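Local coordinates for aminotransferase, class IV (Brucella abortus, PDB 4TVI), which probably catalyses the reversible, pyridoxal-phosphate-dependent transfer of amino groups between leucine, isoleucine or valine and 2-oxoglutarate, the last step of branched-chain amino-acid biosynthesis, at residues M125-E130 with S142-L147; T165-P170 with N188-R193; P116-Y121 with L149-M154; T161-S166 with G287-K292. All coordinates share one frame; numbering follows the deposited sequence.

Contact 1 of 4, residues M125-E130 with S142-L147; sequences MYWAEE and STDFAL
Trp127 and Asp144 face each other as an antiparallel hydrogen-bonded pair, in which Asp144 N reaches Trp127 O over 2.9 Å and Trp127 N returns a longer bond to Asp144 O. Met125 and Ala146 repeat the pattern two residues along, and past the strand ends Ser142 grips residues 129-130 twice. Its carbonyl O accepts from Glu129 N, from well above the carbonyl plane, while its hydroxyl OG takes the N-H of Glu130 at 2.9 Å and also bonds Leu139 O. On the sheet face of Trp127, Trp127 NE1 gives an almost straight bond, in the plane of the indole, to Glu129 OE2 (2.9 Å, 170° at the hydrogen), and one water donates to both Glu129 OE2 and Asp144 OD2; Ser55 OG bonds Glu129 OE1. With chi1 at 70°, CG of Trp127 sits between its own N and carbonyl carbon, which swings the indole back over the neighbouring strand. Asp144 CB then lies over the six-membered ring, 4.2 Å from its centroid, and Ala146 CB meets the ring edge, 3.7 Å from Trp127 CH2. On the other face Phe145 CD1 rests above the Tyr126 ring, 3.5 Å from Tyr126 CE1, the two planes inclined at 55°; helix 100-111 covers both rings. The two carboxylates, 4.7 Å apart between Glu129 OE2 and Asp144 OD2, would probably repel, but Lys40 forms a salt bridge with Asp144 and Arg49 of the second subunit with Glu129, so fold and dimer together probably stabilise both acids in charged form.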
loop_
_atom_site.group_PDB
_atom_site.type_symbol
_atom_site.label_atom_id
_atom_site.label_comp_id
_atom_site.label_asym_id
_atom_site.label_seq_id
_atom_site.Cartn_x
_atom_site.Cartn_y
_atom_site.Cartn_z
ATOM N N MET A 125 0.361 11.617 10.481
ATOM C CA MET A 125 0.355 10.206 10.099
ATOM C C MET A 125 -0.263 9.313 11.179
ATOM O O MET A 125 0.035 9.457 12.363
ATOM C CB MET A 125 1.778 9.736 9.793
ATOM C CG MET A 125 2.378 10.337 8.531
ATOM S SD MET A 125 4.107 9.883 8.288
ATOM C CE MET A 125 4.866 10.674 9.706
ATOM N N TYR A 126 -1.130 8.402 10.751
ATOM C CA TYR A 126 -1.722 7.386 11.616
ATOM C C TYR A 126 -1.394 6.004 11.063
ATOM O O TYR A 126 -1.336 5.832 9.847
ATOM C CB TYR A 126 -3.240 7.514 11.692
ATOM C CG TYR A 126 -3.808 8.601 12.571
ATOM C CD1 TYR A 126 -3.580 8.617 13.941
ATOM C CD2 TYR A 126 -4.640 9.571 12.034
ATOM C CE1 TYR A 126 -4.136 9.602 14.747
ATOM C CE2 TYR A 126 -5.196 10.549 12.825
ATOM C CZ TYR A 126 -4.944 10.565 14.181
ATOM O OH TYR A 126 -5.511 11.550 14.962
ATOM N N TRP A 127 -1.213 5.026 11.945
ATOM C CA TRP A 127 -0.946 3.651 11.527
ATOM C C TRP A 127 -1.220 2.669 12.667
ATOM O O TRP A 127 -1.282 3.057 13.834
ATOM C CB TRP A 127 0.496 3.509 11.048
ATOM C CG TRP A 127 1.501 3.609 12.166
ATOM C CD1 TRP A 127 2.044 2.576 12.879
ATOM C CD2 TRP A 127 2.068 4.812 12.703
ATOM N NE1 TRP A 127 2.920 3.063 13.821
ATOM C CE2 TRP A 127 2.951 4.432 13.737
ATOM C CE3 TRP A 127 1.915 6.172 12.412
ATOM C CZ2 TRP A 127 3.684 5.362 14.474
ATOM C CZ3 TRP A 127 2.645 7.098 13.150
ATOM C CH2 TRP A 127 3.516 6.688 14.169
ATOM N N ALA A 128 -1.367 1.393 12.334
ATOM C CA ALA A 128 -1.582 0.373 13.356
ATOM C C ALA A 128 -0.267 -0.276 13.757
ATOM O O ALA A 128 0.530 -0.653 12.899
ATOM C CB ALA A 128 -2.558 -0.681 12.866
ATOM N N GLU A 129 -0.040 -0.402 15.064
ATOM C CA GLU A 129 1.144 -1.096 15.558
ATOM C C GLU A 129 0.951 -2.615 15.570
ATOM O O GLU A 129 1.912 -3.363 15.404
ATOM C CB GLU A 129 1.517 -0.622 16.964
ATOM C CG GLU A 129 2.291 0.677 17.004
ATOM C CD GLU A 129 3.685 0.537 16.423
ATOM O OE1 GLU A 129 4.238 -0.586 16.457
ATOM O OE2 GLU A 129 4.227 1.549 15.927
ATOM N N GLU A 130 -0.286 -3.063 15.782
ATOM C CA GLU A 130 -0.583 -4.490 15.903
ATOM C C GLU A 130 -1.689 -4.928 14.953
ATOM O O GLU A 130 -2.511 -4.115 14.525
ATOM C CB GLU A 130 -1.004 -4.841 17.330
ATOM C CG GLU A 130 -0.128 -4.279 18.428
ATOM C CD GLU A 130 -0.701 -4.568 19.801
ATOM O OE1 GLU A 130 -0.987 -5.751 20.090
ATOM O OE2 GLU A 130 -0.884 -3.613 20.582
ATOM N N SER A 142 -4.605 -0.255 18.525
ATOM C CA SER A 142 -3.151 -0.140 18.495
ATOM C C SER A 142 -2.700 1.013 17.606
ATOM O O SER A 142 -1.513 1.144 17.307
ATOM C CB SER A 142 -2.516 -1.446 18.013
ATOM O OG SER A 142 -2.723 -1.632 16.623
ATOM N N THR A 143 -3.643 1.865 17.211
ATOM C CA THR A 143 -3.337 3.026 16.376
ATOM C C THR A 143 -2.383 3.986 17.080
ATOM O O THR A 143 -2.550 4.282 18.268
ATOM C CB THR A 143 -4.621 3.791 15.983
ATOM O OG1 THR A 143 -5.472 2.928 15.217
ATOM C CG2 THR A 143 -4.288 5.022 15.146
ATOM N N ASP A 144 -1.356 4.431 16.357
ATOM C CA ASP A 144 -0.433 5.428 16.884
ATOM C C ASP A 144 -0.331 6.612 15.925
ATOM O O ASP A 144 -0.794 6.544 14.788
ATOM C CB ASP A 144 0.947 4.816 17.140
ATOM C CG ASP A 144 1.712 5.542 18.239
ATOM O OD1 ASP A 144 1.261 6.627 18.678
ATOM O OD2 ASP A 144 2.755 5.019 18.679
ATOM N N PHE A 145 0.295 7.689 16.385
ATOM C CA PHE A 145 0.330 8.941 15.639
ATOM C C PHE A 145 1.728 9.536 15.574
ATOM O O PHE A 145 2.534 9.367 16.493
ATOM C CB PHE A 145 -0.640 9.940 16.278
ATOM C CG PHE A 145 -0.579 11.326 15.695
ATOM C CD1 PHE A 145 -1.277 11.638 14.540
ATOM C CD2 PHE A 145 0.142 12.328 16.326
ATOM C CE1 PHE A 145 -1.238 12.913 14.012
ATOM C CE2 PHE A 145 0.184 13.613 15.801
ATOM C CZ PHE A 145 -0.505 13.905 14.644
ATOM N N ALA A 146 2.015 10.232 14.482
ATOM C CA ALA A 146 3.219 11.047 14.396
ATOM C C ALA A 146 2.956 12.236 13.485
ATOM O O ALA A 146 2.242 12.122 12.488
ATOM C CB ALA A 146 4.404 10.233 13.902
ATOM N N LEU A 147 3.516 13.384 13.849
ATOM C CA LEU A 147 3.362 14.603 13.064
ATOM C C LEU A 147 4.731 15.106 12.625
ATOM O O LEU A 147 5.522 15.576 13.443
ATOM C CB LEU A 147 2.632 15.673 13.874
ATOM C CG LEU A 147 2.383 17.017 13.191
ATOM C CD1 LEU A 147 1.572 16.830 11.908
ATOM C CD2 LEU A 147 1.676 17.956 14.149
HETATM O O HOH W 1 4.625 3.527 17.603
#

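Contact 2 of 4, residues T165-P170 with N188-R193; sequences TSFRRP and NARMLR
An ST turn opens the loop that follows strand 160-164, and this loop packs along helix 185-198, which begins just after Lys180, the lysine that carries the cofactor as a Schiff base. Thr165 OG1 accepts from Phe167 N (3.2 Å) and also bonds Glu194 on the helix, while Met191 CG lies 3.6 Å from Thr165 OG1. The turn presents Phe167 to the helix, where the guanidinium of Arg190 lies flat on one face of the ring, the centres 3.8 Å apart and the planes at 17°. Arg190 CD stands almost on the ring normal as well, 3.7 Å from the centroid of Phe167, so the arginine's extended chain and head share one face. Ser166 OG lies over the opposite face, and Arg193 NH2 comes to the ring's edge, its guanidinium turned nearly upright to the phenyl plane. Arg190 NE bonds Asn187, and NH2 bonds Leu172 O of the second subunit. Deeper in, Met191 CE touches both Phe167 CB and Arg168 O. At the far end Arg169 doubles back through bends at chi2 (-66°) and chi3 (-53°), and a water joins its NH2 (3.0 Å) to Asn188 OD1 (2.9 Å); Thr236 O takes its NE and Ala216 O takes Asn188 ND2. A guanidinium stacked flat on a phenylalanine ring, within a loop-on-helix packing at the subunit interface, is the core of the arrangement in this class-IV aminotransferase.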
loop_
_atom_site.group_PDB
_atom_site.type_symbol
_atom_site.label_atom_id
_atom_site.label_comp_id
_atom_site.label_asym_id
_atom_site.label_seq_id
_atom_site.Cartn_x
_atom_site.Cartn_y
_atom_site.Cartn_z
ATOM N N THR A 165 -0.049 7.364 -19.235
ATOM C CA THR A 165 0.544 6.215 -18.570
ATOM C C THR A 165 -0.252 4.955 -18.891
ATOM O O THR A 165 -1.456 5.013 -19.149
ATOM C CB THR A 165 0.615 6.413 -17.045
ATOM O OG1 THR A 165 1.087 5.206 -16.432
ATOM C CG2 THR A 165 -0.761 6.764 -16.481
ATOM N N SER A 166 0.437 3.821 -18.892
ATOM C CA SER A 166 -0.187 2.547 -19.198
ATOM C C SER A 166 -1.010 2.050 -18.018
ATOM O O SER A 166 -1.796 1.120 -18.143
ATOM C CB SER A 166 0.878 1.519 -19.572
ATOM O OG SER A 166 1.684 1.222 -18.448
ATOM N N PHE A 167 -0.795 2.645 -16.855
ATOM C CA PHE A 167 -1.512 2.222 -15.664
ATOM C C PHE A 167 -2.730 3.098 -15.403
ATOM O O PHE A 167 -2.799 4.227 -15.879
ATOM C CB PHE A 167 -0.574 2.233 -14.461
ATOM C CG PHE A 167 0.708 1.485 -14.702
ATOM C CD1 PHE A 167 0.716 0.102 -14.780
ATOM C CD2 PHE A 167 1.907 2.168 -14.850
ATOM C CE1 PHE A 167 1.895 -0.589 -15.005
ATOM C CE2 PHE A 167 3.092 1.481 -15.076
ATOM C CZ PHE A 167 3.085 0.101 -15.152
ATOM N N ARG A 168 -3.691 2.568 -14.654
ATOM C CA ARG A 168 -4.904 3.311 -14.340
ATOM C C ARG A 168 -5.119 3.398 -12.836
ATOM O O ARG A 168 -4.516 2.648 -12.058
ATOM C CB ARG A 168 -6.133 2.681 -15.003
ATOM C CG ARG A 168 -5.971 2.375 -16.475
ATOM C CD ARG A 168 -7.284 1.877 -17.099
ATOM N NE ARG A 168 -7.101 1.549 -18.511
ATOM C CZ ARG A 168 -7.881 0.723 -19.208
ATOM N NH1 ARG A 168 -8.918 0.123 -18.637
ATOM N NH2 ARG A 168 -7.617 0.490 -20.486
ATOM N N ARG A 169 -5.985 4.326 -12.442
ATOM C CA ARG A 169 -6.466 4.429 -11.073
ATOM C C ARG A 169 -7.192 3.156 -10.666
ATOM O O ARG A 169 -7.925 2.574 -11.460
ATOM C CB ARG A 169 -7.419 5.621 -10.923
ATOM C CG ARG A 169 -6.836 6.978 -11.287
ATOM C CD ARG A 169 -5.723 7.394 -10.340
ATOM N NE ARG A 169 -6.152 7.321 -8.947
ATOM C CZ ARG A 169 -5.335 7.087 -7.926
ATOM N NH1 ARG A 169 -4.038 6.899 -8.137
ATOM N NH2 ARG A 169 -5.815 7.039 -6.691
ATOM N N PRO A 170 -6.981 2.711 -9.426
ATOM C CA PRO A 170 -7.841 1.659 -8.883
ATOM C C PRO A 170 -9.207 2.225 -8.508
ATOM O O PRO A 170 -9.474 3.408 -8.741
ATOM C CB PRO A 170 -7.078 1.168 -7.649
ATOM C CG PRO A 170 -6.027 2.207 -7.360
ATOM C CD PRO A 170 -6.074 3.273 -8.413
ATOM N N ASN A 188 1.042 5.160 -8.094
ATOM C CA ASN A 188 1.446 6.489 -8.545
ATOM C C ASN A 188 2.918 6.535 -8.924
ATOM O O ASN A 188 3.306 7.192 -9.894
ATOM C CB ASN A 188 1.186 7.525 -7.441
ATOM C CG ASN A 188 -0.276 7.609 -7.047
ATOM O OD1 ASN A 188 -0.847 6.643 -6.540
ATOM N ND2 ASN A 188 -0.884 8.771 -7.259
ATOM N N ALA A 189 3.727 5.811 -8.153
ATOM C CA ALA A 189 5.170 5.786 -8.344
ATOM C C ALA A 189 5.580 5.203 -9.687
ATOM O O ALA A 189 6.384 5.799 -10.404
ATOM C CB ALA A 189 5.835 5.002 -7.206
ATOM N N ARG A 190 5.021 4.047 -10.035
ATOM C CA ARG A 190 5.349 3.417 -11.310
ATOM C C ARG A 190 4.888 4.279 -12.493
ATOM O O ARG A 190 5.536 4.291 -13.538
ATOM C CB ARG A 190 4.774 1.997 -11.391
ATOM C CG ARG A 190 3.279 1.872 -11.199
ATOM C CD ARG A 190 2.823 0.414 -11.334
ATOM N NE ARG A 190 1.363 0.305 -11.321
ATOM C CZ ARG A 190 0.685 -0.789 -11.658
ATOM N NH1 ARG A 190 1.322 -1.888 -12.048
ATOM N NH2 ARG A 190 -0.639 -0.776 -11.623
ATOM N N MET A 191 3.784 5.002 -12.328
ATOM C CA MET A 191 3.336 5.937 -13.360
ATOM C C MET A 191 4.385 7.022 -13.565
ATOM O O MET A 191 4.711 7.388 -14.694
ATOM C CB MET A 191 1.998 6.578 -12.984
ATOM C CG MET A 191 0.831 5.610 -12.877
ATOM S SD MET A 191 -0.609 6.434 -12.175
ATOM C CE MET A 191 -1.787 5.084 -12.095
ATOM N N LEU A 192 4.906 7.537 -12.457
ATOM C CA LEU A 192 5.934 8.566 -12.504
ATOM C C LEU A 192 7.202 8.017 -13.134
ATOM O O LEU A 192 7.837 8.689 -13.948
ATOM C CB LEU A 192 6.221 9.103 -11.101
ATOM C CG LEU A 192 5.098 9.967 -10.526
ATOM C CD1 LEU A 192 5.303 10.193 -9.046
ATOM C CD2 LEU A 192 5.035 11.298 -11.259
ATOM N N ARG A 193 7.555 6.784 -12.770
ATOM C CA ARG A 193 8.713 6.120 -13.356
ATOM C C ARG A 193 8.550 6.026 -14.871
ATOM O O ARG A 193 9.480 6.298 -15.632
ATOM C CB ARG A 193 8.908 4.721 -12.762
ATOM C CG ARG A 193 10.005 3.918 -13.458
ATOM C CD ARG A 193 9.870 2.423 -13.195
ATOM N NE ARG A 193 8.514 1.944 -13.464
ATOM C CZ ARG A 193 8.051 1.621 -14.669
ATOM N NH1 ARG A 193 8.834 1.722 -15.737
ATOM N NH2 ARG A 193 6.800 1.198 -14.803
HETATM O O HOH W 2 -3.291 7.276 -5.129
#

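Contact 3 of 4, residues P116-Y121 with L149-M154; sequences PDTDVY and LEAIPM
Val120 packs against Leu149, and Tyr121 against Ile152, on opposite faces of a five-stranded antiparallel sheet, at the place where strands 120-128 and 143-151 meet and then part. On one face Val120 lies obliquely against Leu149: its CG1, anti to the backbone N (chi1 -180°), touches Leu149 CB at 3.7 Å, and Leu111 of helix 100-111 packs on both. Ala151 CB, on the same face, meets the methyl CG2 of Thr118. On the other face, Tyr121 CB touches Ile152 CD1 at 3.9 Å, the ring running on with Glu150 OE1 near its edge and Trp59 of the second subunit packed against it. Tyr121 and Glu150 form the hydrogen-bonded pair, with Tyr121 N to Glu150 O at 2.8 Å and Glu150 N to Tyr121 O at 3.0 Å, both fairly straight. Beyond it the backbones diverge, and the bond from Ile152 N to Asp119 O is bent, 131° at the hydrogen. A side chain then takes over from the main chain. The side chain of Asp119 crosses that of Met154 at about a right angle, and Asp119 OD2 receives Met154 N on its anti lone pair at 2.8 Å.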
loop_
_atom_site.group_PDB
_atom_site.type_symbol
_atom_site.label_atom_id
_atom_site.label_comp_id
_atom_site.label_asym_id
_atom_site.label_seq_id
_atom_site.Cartn_x
_atom_site.Cartn_y
_atom_site.Cartn_z
ATOM N N PRO A 116 11.805 31.981 12.414
ATOM C CA PRO A 116 10.819 32.849 11.766
ATOM C C PRO A 116 10.975 32.838 10.248
ATOM O O PRO A 116 12.077 32.603 9.747
ATOM C CB PRO A 116 11.133 34.231 12.344
ATOM C CG PRO A 116 11.722 33.942 13.679
ATOM C CD PRO A 116 12.501 32.665 13.518
ATOM N N ASP A 117 9.875 33.049 9.537
ATOM C CA ASP A 117 9.882 33.112 8.080
ATOM C C ASP A 117 10.412 31.829 7.436
ATOM O O ASP A 117 11.014 31.866 6.363
ATOM C CB ASP A 117 10.710 34.309 7.611
ATOM C CG ASP A 117 10.175 35.624 8.140
ATOM O OD1 ASP A 117 8.950 35.716 8.366
ATOM O OD2 ASP A 117 10.979 36.561 8.340
ATOM N N THR A 118 10.184 30.698 8.095
ATOM C CA THR A 118 10.538 29.400 7.530
ATOM C C THR A 118 9.272 28.698 7.050
ATOM O O THR A 118 8.338 28.505 7.825
ATOM C CB THR A 118 11.274 28.504 8.549
ATOM O OG1 THR A 118 12.506 29.128 8.933
ATOM C CG2 THR A 118 11.573 27.132 7.949
ATOM N N ASP A 119 9.238 28.342 5.768
ATOM C CA ASP A 119 8.097 27.629 5.191
ATOM C C ASP A 119 8.180 26.146 5.525
ATOM O O ASP A 119 9.252 25.533 5.449
ATOM C CB ASP A 119 8.022 27.813 3.670
ATOM C CG ASP A 119 8.010 29.265 3.254
ATOM O OD1 ASP A 119 7.561 30.117 4.052
ATOM O OD2 ASP A 119 8.435 29.553 2.116
ATOM N N VAL A 120 7.050 25.569 5.914
ATOM C CA VAL A 120 7.059 24.215 6.434
ATOM C C VAL A 120 5.996 23.341 5.762
ATOM O O VAL A 120 4.881 23.792 5.482
ATOM C CB VAL A 120 6.843 24.208 7.973
ATOM C CG1 VAL A 120 6.862 22.781 8.523
ATOM C CG2 VAL A 120 7.907 25.063 8.678
ATOM N N TYR A 121 6.383 22.101 5.484
ATOM C CA TYR A 121 5.486 21.040 5.058
ATOM C C TYR A 121 5.055 20.174 6.250
ATOM O O TYR A 121 5.889 19.642 6.993
ATOM C CB TYR A 121 6.160 20.212 3.963
ATOM C CG TYR A 121 5.488 18.900 3.636
ATOM C CD1 TYR A 121 4.160 18.839 3.246
ATOM C CD2 TYR A 121 6.220 17.721 3.652
ATOM C CE1 TYR A 121 3.563 17.625 2.937
ATOM C CE2 TYR A 121 5.642 16.515 3.337
ATOM C CZ TYR A 121 4.316 16.464 2.980
ATOM O OH TYR A 121 3.759 15.242 2.668
ATOM N N LEU A 149 7.141 17.624 10.598
ATOM C CA LEU A 149 7.278 18.948 10.006
ATOM C C LEU A 149 8.638 19.100 9.348
ATOM O O LEU A 149 9.674 18.909 9.995
ATOM C CB LEU A 149 7.091 20.048 11.054
ATOM C CG LEU A 149 5.848 19.982 11.940
ATOM C CD1 LEU A 149 5.739 21.241 12.784
ATOM C CD2 LEU A 149 4.591 19.754 11.125
ATOM N N GLU A 150 8.631 19.427 8.062
ATOM C CA GLU A 150 9.867 19.621 7.313
ATOM C C GLU A 150 9.958 21.026 6.730
ATOM O O GLU A 150 9.030 21.496 6.068
ATOM C CB GLU A 150 9.987 18.588 6.192
ATOM C CG GLU A 150 11.322 18.634 5.459
ATOM C CD GLU A 150 11.478 17.497 4.462
ATOM O OE1 GLU A 150 10.501 16.741 4.266
ATOM O OE2 GLU A 150 12.572 17.360 3.876
ATOM N N ALA A 151 11.082 21.689 6.979
ATOM C CA ALA A 151 11.346 22.995 6.397
ATOM C C ALA A 151 11.568 22.877 4.891
ATOM O O ALA A 151 12.579 22.344 4.436
ATOM C CB ALA A 151 12.552 23.639 7.060
ATOM N N ILE A 152 10.589 23.335 4.120
ATOM C CA ILE A 152 10.705 23.381 2.667
ATOM C C ILE A 152 10.297 24.751 2.146
ATOM O O ILE A 152 9.144 25.148 2.298
ATOM C CB ILE A 152 9.841 22.307 1.998
ATOM C CG1 ILE A 152 10.201 20.922 2.550
ATOM C CG2 ILE A 152 10.005 22.366 0.480
ATOM C CD1 ILE A 152 9.470 19.780 1.883
ATOM N N PRO A 153 11.244 25.487 1.543
ATOM C CA PRO A 153 10.938 26.827 1.033
ATOM C C PRO A 153 9.832 26.808 -0.024
ATOM O O PRO A 153 9.837 25.951 -0.909
ATOM C CB PRO A 153 12.267 27.280 0.422
ATOM C CG PRO A 153 13.303 26.487 1.152
ATOM C CD PRO A 153 12.666 25.148 1.382
ATOM N N MET A 154 8.897 27.746 0.075
ATOM C CA MET A 154 7.822 27.860 -0.900
ATOM C C MET A 154 8.296 28.677 -2.091
ATOM O O MET A 154 8.428 29.898 -2.010
ATOM C CB MET A 154 6.587 28.503 -0.269
ATOM C CG MET A 154 5.353 28.506 -1.152
ATOM S SD MET A 154 4.642 26.858 -1.296
ATOM C CE MET A 154 2.915 27.253 -1.540
#

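Contact 4 of 4, residues T161-S166 with G287-K292; sequences TITTTS and GFDERK
Ile162 leans across Phe288 where strands 160-164 and 281-288 run parallel, and its side chain meets the other strand throughout. CB lies 4.0 Å from Gly287 O, the carbonyl that accepts from Ile162 N. With chi1 at 56°, CG1 stands between the backbone N and the carbonyl carbon, which turns it toward the partner strand and Gly287 O. Ile162 CG1 also meets Phe288 CD1 at 3.5 Å. The tip, CD1, then comes to rest over one face of the aromatic ring, 4.0 Å from the Phe288 centroid, in a CH-pi contact, while Thr164 CG2 approaches the ring's edge. Ile162's own carbonyl O takes Asp289 N at 2.9 Å. Here the segment 287-292 leaves the strand in a type II' turn, Phe288 to Arg291, and Asp289 reaches back: Thr163 OG1 donates to its OD1 (2.7 Å) on the syn side, tilted 23° out of the carboxylate plane, and a water that donates to Asp289 OD2 also bonds Thr164 OG1. Lys198 bonds the Thr163 hydroxyl too, and Arg268 forms a salt bridge with Asp289. Around this pair of strands, helix 264-268 packs against Phe288, Leu204 of strand 202-206 lies beside both Ile162 and Phe288, and helix 185-198 borders Thr163.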
loop_
_atom_site.group_PDB
_atom_site.type_symbol
_atom_site.label_atom_id
_atom_site.label_comp_id
_atom_site.label_asym_id
_atom_site.label_seq_id
_atom_site.Cartn_x
_atom_site.Cartn_y
_atom_site.Cartn_z
ATOM N N THR A 161 5.699 18.947 -17.150
ATOM C CA THR A 161 5.115 18.340 -18.336
ATOM C C THR A 161 4.414 17.029 -18.006
ATOM O O THR A 161 4.722 16.380 -17.000
ATOM C CB THR A 161 6.183 18.068 -19.409
ATOM O OG1 THR A 161 7.134 17.119 -18.908
ATOM C CG2 THR A 161 6.897 19.360 -19.787
ATOM N N ILE A 162 3.472 16.640 -18.859
ATOM C CA ILE A 162 2.754 15.386 -18.668
ATOM C C ILE A 162 2.739 14.524 -19.923
ATOM O O ILE A 162 2.900 15.009 -21.044
ATOM C CB ILE A 162 1.289 15.616 -18.230
ATOM C CG1 ILE A 162 0.562 16.513 -19.232
ATOM C CG2 ILE A 162 1.228 16.231 -16.837
ATOM C CD1 ILE A 162 -0.917 16.671 -18.937
ATOM N N THR A 163 2.537 13.232 -19.706
ATOM C CA THR A 163 2.309 12.279 -20.778
ATOM C C THR A 163 1.260 11.309 -20.260
ATOM O O THR A 163 0.788 11.445 -19.130
ATOM C CB THR A 163 3.598 11.526 -21.184
ATOM O OG1 THR A 163 3.317 10.609 -22.254
ATOM C CG2 THR A 163 4.153 10.761 -20.000
ATOM N N THR A 164 0.880 10.343 -21.083
ATOM C CA THR A 164 -0.058 9.325 -20.648
ATOM C C THR A 164 0.692 8.218 -19.932
ATOM O O THR A 164 1.918 8.138 -20.011
ATOM C CB THR A 164 -0.845 8.739 -21.824
ATOM O OG1 THR A 164 0.073 8.294 -22.827
ATOM C CG2 THR A 164 -1.764 9.795 -22.421
ATOM N N THR A 165 -0.049 7.364 -19.235
ATOM C CA THR A 165 0.544 6.215 -18.570
ATOM C C THR A 165 -0.252 4.955 -18.891
ATOM O O THR A 165 -1.456 5.013 -19.149
ATOM C CB THR A 165 0.615 6.413 -17.045
ATOM O OG1 THR A 165 1.087 5.206 -16.432
ATOM C CG2 THR A 165 -0.761 6.764 -16.481
ATOM N N SER A 166 0.437 3.821 -18.892
ATOM C CA SER A 166 -0.187 2.547 -19.198
ATOM C C SER A 166 -1.010 2.050 -18.018
ATOM O O SER A 166 -1.796 1.120 -18.143
ATOM C CB SER A 166 0.878 1.519 -19.572
ATOM O OG SER A 166 1.684 1.222 -18.448
ATOM N N GLY A 287 3.354 21.347 -20.680
ATOM C CA GLY A 287 3.568 20.434 -21.784
ATOM C C GLY A 287 2.745 19.170 -21.647
ATOM O O GLY A 287 2.662 18.580 -20.568
ATOM N N PHE A 288 2.119 18.769 -22.745
ATOM C CA PHE A 288 1.415 17.496 -22.816
ATOM C C PHE A 288 1.882 16.770 -24.069
ATOM O O PHE A 288 1.450 17.092 -25.174
ATOM C CB PHE A 288 -0.104 17.706 -22.820
ATOM C CG PHE A 288 -0.900 16.435 -22.688
ATOM C CD1 PHE A 288 -0.283 15.229 -22.378
ATOM C CD2 PHE A 288 -2.274 16.449 -22.870
ATOM C CE1 PHE A 288 -1.019 14.064 -22.256
ATOM C CE2 PHE A 288 -3.016 15.288 -22.752
ATOM C CZ PHE A 288 -2.388 14.092 -22.445
ATOM N N ASP A 289 2.789 15.816 -23.878
ATOM C CA ASP A 289 3.452 15.124 -24.974
ATOM C C ASP A 289 4.041 16.124 -25.978
ATOM O O ASP A 289 4.909 16.921 -25.624
ATOM C CB ASP A 289 2.488 14.146 -25.653
ATOM C CG ASP A 289 2.196 12.923 -24.787
ATOM O OD1 ASP A 289 3.138 12.149 -24.503
ATOM O OD2 ASP A 289 1.028 12.735 -24.384
ATOM N N GLU A 290 3.569 16.092 -27.220
ATOM C CA GLU A 290 4.161 16.914 -28.272
ATOM C C GLU A 290 3.683 18.368 -28.271
ATOM O O GLU A 290 4.209 19.199 -29.019
ATOM C CB GLU A 290 3.889 16.287 -29.640
ATOM C CG GLU A 290 4.853 15.168 -29.994
ATOM C CD GLU A 290 4.526 14.512 -31.326
ATOM O OE1 GLU A 290 3.853 15.158 -32.158
ATOM O OE2 GLU A 290 4.946 13.353 -31.538
ATOM N N ARG A 291 2.678 18.675 -27.457
ATOM C CA ARG A 291 2.141 20.028 -27.428
ATOM C C ARG A 291 2.653 20.791 -26.211
ATOM O O ARG A 291 2.308 20.471 -25.072
ATOM C CB ARG A 291 0.611 20.005 -27.449
ATOM C CG ARG A 291 -0.012 21.393 -27.477
ATOM C CD ARG A 291 -1.531 21.350 -27.490
ATOM N NE ARG A 291 -2.085 22.693 -27.631
ATOM C CZ ARG A 291 -3.230 23.098 -27.094
ATOM N NH1 ARG A 291 -3.960 22.259 -26.373
ATOM N NH2 ARG A 291 -3.643 24.343 -27.273
ATOM N N LYS A 292 3.481 21.800 -26.460
ATOM C CA LYS A 292 3.955 22.672 -25.397
ATOM C C LYS A 292 2.835 23.634 -25.023
ATOM O O LYS A 292 2.050 24.043 -25.880
ATOM C CB LYS A 292 5.208 23.434 -25.835
HETATM O O HOH W 3 0.552 10.141 -24.737
#

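From the N terminus, strand 120-128 opens contact 3 and then contact 1, and the chain returns along strand 143-151 to close them in reverse order, so contact 1 is nested inside the loop of contact 3; together they hold the two ends of one beta hairpin, their centres about 24 Å apart. Past 154 the chain enters the mixed sheet. Contacts 2 and 4 start from one overlapping piece, sharing Thr165 and Ser166: contact 2 closes first, on helix 185-198, whereas contact 4 waits 120 residues for the end of strand 281-288. No loops cross. Contacts 1 and 4 lie on opposite sides of the chain's centre, about 38 Å apart between centres.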